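Local coordinates for N-acylhomoserine lactone dependent regulatory protein (Burkholderia cenocepacia, PDB 5L10) that probably binds DNA as a LuxR-family transcription regulator that depends on N-acylhomoserine lactones, seen here as its autoinducer-binding domain, at residues V93-F97 against W106-A110. Numbering follows the deposited sequence.
Sequences VWNAF and WHDAA
Trp106 reaches from its helix across Ala96 to the indole of Trp94. Its CB lies 3.5 Å from the carbonyl O of Ala96, and chi1 of -65° sets CG beside the backbone N, sending the ring back alongside the strand toward Trp94. CG also lies by Ala96 O, at 4.0 Å. CD2 and CE3 then pass CA of Ala96, CE3 also meeting its CB at 3.7 Å; farther out, CZ3 and CH2 meet the benzo ring of Trp94 obliquely, CZ3 nearest its CE3 and CH2 nearest CE3 and CD2. The six-membered rings have centroids 5.2 Å apart and planes at 45°. Two broad indoles thus fill the buried side, while small residues suit the close approach of the backbones: the methyl of Ala96 meets CB of Ala110 at 4.0 Å. That same Ala110 methyl makes an off-centre CH-pi contact with the Phe97 ring. Asn95 begins an Asx turn, its OD1 accepting from Phe97 N (2.8 Å), two residues on. In this autoinducer-binding domain, the contact joins helix 103-111 to outermost strand 92-95 and the residues that follow; neighbouring strand 116-123 supplies Ser119, which bonds Trp94 NE1. Helix 80-87 packs against both tryptophans through Ile81, and strand 129-136 touches Trp94.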
loop_
_atom_site.group_PDB
_atom_site.type_symbol
_atom_site.label_atom_id
_atom_site.label_comp_id
_atom_site.label_asym_id
_atom_site.label_seq_id
_atom_site.Cartn_x
_atom_site.Cartn_y
_atom_site.Cartn_z
ATOM N N VAL A 93 4.155 5.297 14.154
ATOM C CA VAL A 93 3.687 6.513 14.812
ATOM C C VAL A 93 4.790 7.001 15.739
ATOM O O VAL A 93 5.317 6.226 16.548
ATOM C CB VAL A 93 2.385 6.261 15.592
ATOM C CG1 VAL A 93 1.889 7.547 16.238
ATOM C CG2 VAL A 93 1.329 5.667 14.677
ATOM N N TRP A 94 5.148 8.278 15.630
ATOM C CA TRP A 94 6.259 8.802 16.408
ATOM C C TRP A 94 5.930 10.186 16.953
ATOM O O TRP A 94 5.054 10.889 16.445
ATOM C CB TRP A 94 7.551 8.838 15.580
ATOM C CG TRP A 94 7.406 9.450 14.222
ATOM C CD1 TRP A 94 7.208 8.793 13.042
ATOM C CD2 TRP A 94 7.467 10.844 13.897
ATOM N NE1 TRP A 94 7.138 9.692 12.004
ATOM C CE2 TRP A 94 7.294 10.959 12.503
ATOM C CE3 TRP A 94 7.646 12.008 14.651
ATOM C CZ2 TRP A 94 7.299 12.189 11.848
ATOM C CZ3 TRP A 94 7.651 13.226 14.000
ATOM C CH2 TRP A 94 7.475 13.308 12.613
ATOM N N ASN A 95 6.662 10.557 18.007
ATOM C CA ASN A 95 6.519 11.829 18.709
ATOM C C ASN A 95 7.912 12.394 18.942
ATOM O O ASN A 95 8.710 11.789 19.664
ATOM C CB ASN A 95 5.779 11.641 20.041
ATOM C CG ASN A 95 5.543 12.951 20.792
ATOM O OD1 ASN A 95 6.398 13.838 20.829
ATOM N ND2 ASN A 95 4.374 13.064 21.407
ATOM N N ALA A 96 8.193 13.560 18.358
ATOM C CA ALA A 96 9.540 14.121 18.429
ATOM C C ALA A 96 9.986 14.374 19.864
ATOM O O ALA A 96 11.186 14.314 20.156
ATOM C CB ALA A 96 9.614 15.411 17.609
ATOM N N PHE A 97 9.052 14.650 20.775
ATOM C CA PHE A 97 9.427 14.877 22.166
ATOM C C PHE A 97 9.658 13.588 22.942
ATOM O O PHE A 97 10.210 13.641 24.044
ATOM C CB PHE A 97 8.355 15.705 22.887
ATOM C CG PHE A 97 8.168 17.085 22.320
ATOM C CD1 PHE A 97 9.120 18.074 22.525
ATOM C CD2 PHE A 97 7.030 17.400 21.594
ATOM C CE1 PHE A 97 8.946 19.343 22.005
ATOM C CE2 PHE A 97 6.851 18.667 21.072
ATOM C CZ PHE A 97 7.809 19.639 21.277
ATOM N N TRP A 106 15.662 14.646 16.387
ATOM C CA TRP A 106 14.364 15.024 16.931
ATOM C C TRP A 106 14.349 16.464 17.433
ATOM O O TRP A 106 13.291 17.105 17.429
ATOM C CB TRP A 106 13.973 14.057 18.047
ATOM C CG TRP A 106 13.764 12.648 17.569
ATOM C CD1 TRP A 106 14.483 11.542 17.924
ATOM C CD2 TRP A 106 12.767 12.197 16.642
ATOM N NE1 TRP A 106 13.993 10.432 17.278
ATOM C CE2 TRP A 106 12.940 10.806 16.486
ATOM C CE3 TRP A 106 11.746 12.833 15.928
ATOM C CZ2 TRP A 106 12.130 10.043 15.645
ATOM C CZ3 TRP A 106 10.945 12.074 15.095
ATOM C CH2 TRP A 106 11.140 10.693 14.961
ATOM N N HIS A 107 15.502 16.985 17.867
ATOM C CA HIS A 107 15.584 18.381 18.292
ATOM C C HIS A 107 15.165 19.320 17.169
ATOM O O HIS A 107 14.312 20.195 17.357
ATOM C CB HIS A 107 17.008 18.692 18.760
ATOM C CG HIS A 107 17.297 20.153 18.921
ATOM N ND1 HIS A 107 16.977 20.854 20.065
ATOM C CD2 HIS A 107 17.892 21.042 18.090
ATOM C CE1 HIS A 107 17.355 22.113 19.928
ATOM N NE2 HIS A 107 17.912 22.254 18.738
ATOM N N ASP A 108 15.746 19.138 15.982
ATOM C CA ASP A 108 15.404 19.983 14.844
ATOM C C ASP A 108 13.971 19.740 14.378
ATOM O O ASP A 108 13.271 20.681 13.991
ATOM C CB ASP A 108 16.396 19.742 13.708
ATOM C CG ASP A 108 17.767 20.314 14.004
ATOM O OD1 ASP A 108 17.836 21.457 14.506
ATOM O OD2 ASP A 108 18.775 19.627 13.739
ATOM N N ALA A 109 13.520 18.483 14.408
ATOM C CA ALA A 109 12.146 18.176 14.023
ATOM C C ALA A 109 11.147 18.902 14.917
ATOM O O ALA A 109 10.231 19.573 14.429
ATOM C CB ALA A 109 11.919 16.664 14.070
ATOM N N ALA A 110 11.317 18.784 16.237
ATOM C CA ALA A 110 10.414 19.451 17.168
ATOM C C ALA A 110 10.446 20.966 17.005
ATOM O O ALA A 110 9.424 21.634 17.204
ATOM C CB ALA A 110 10.768 19.064 18.604
#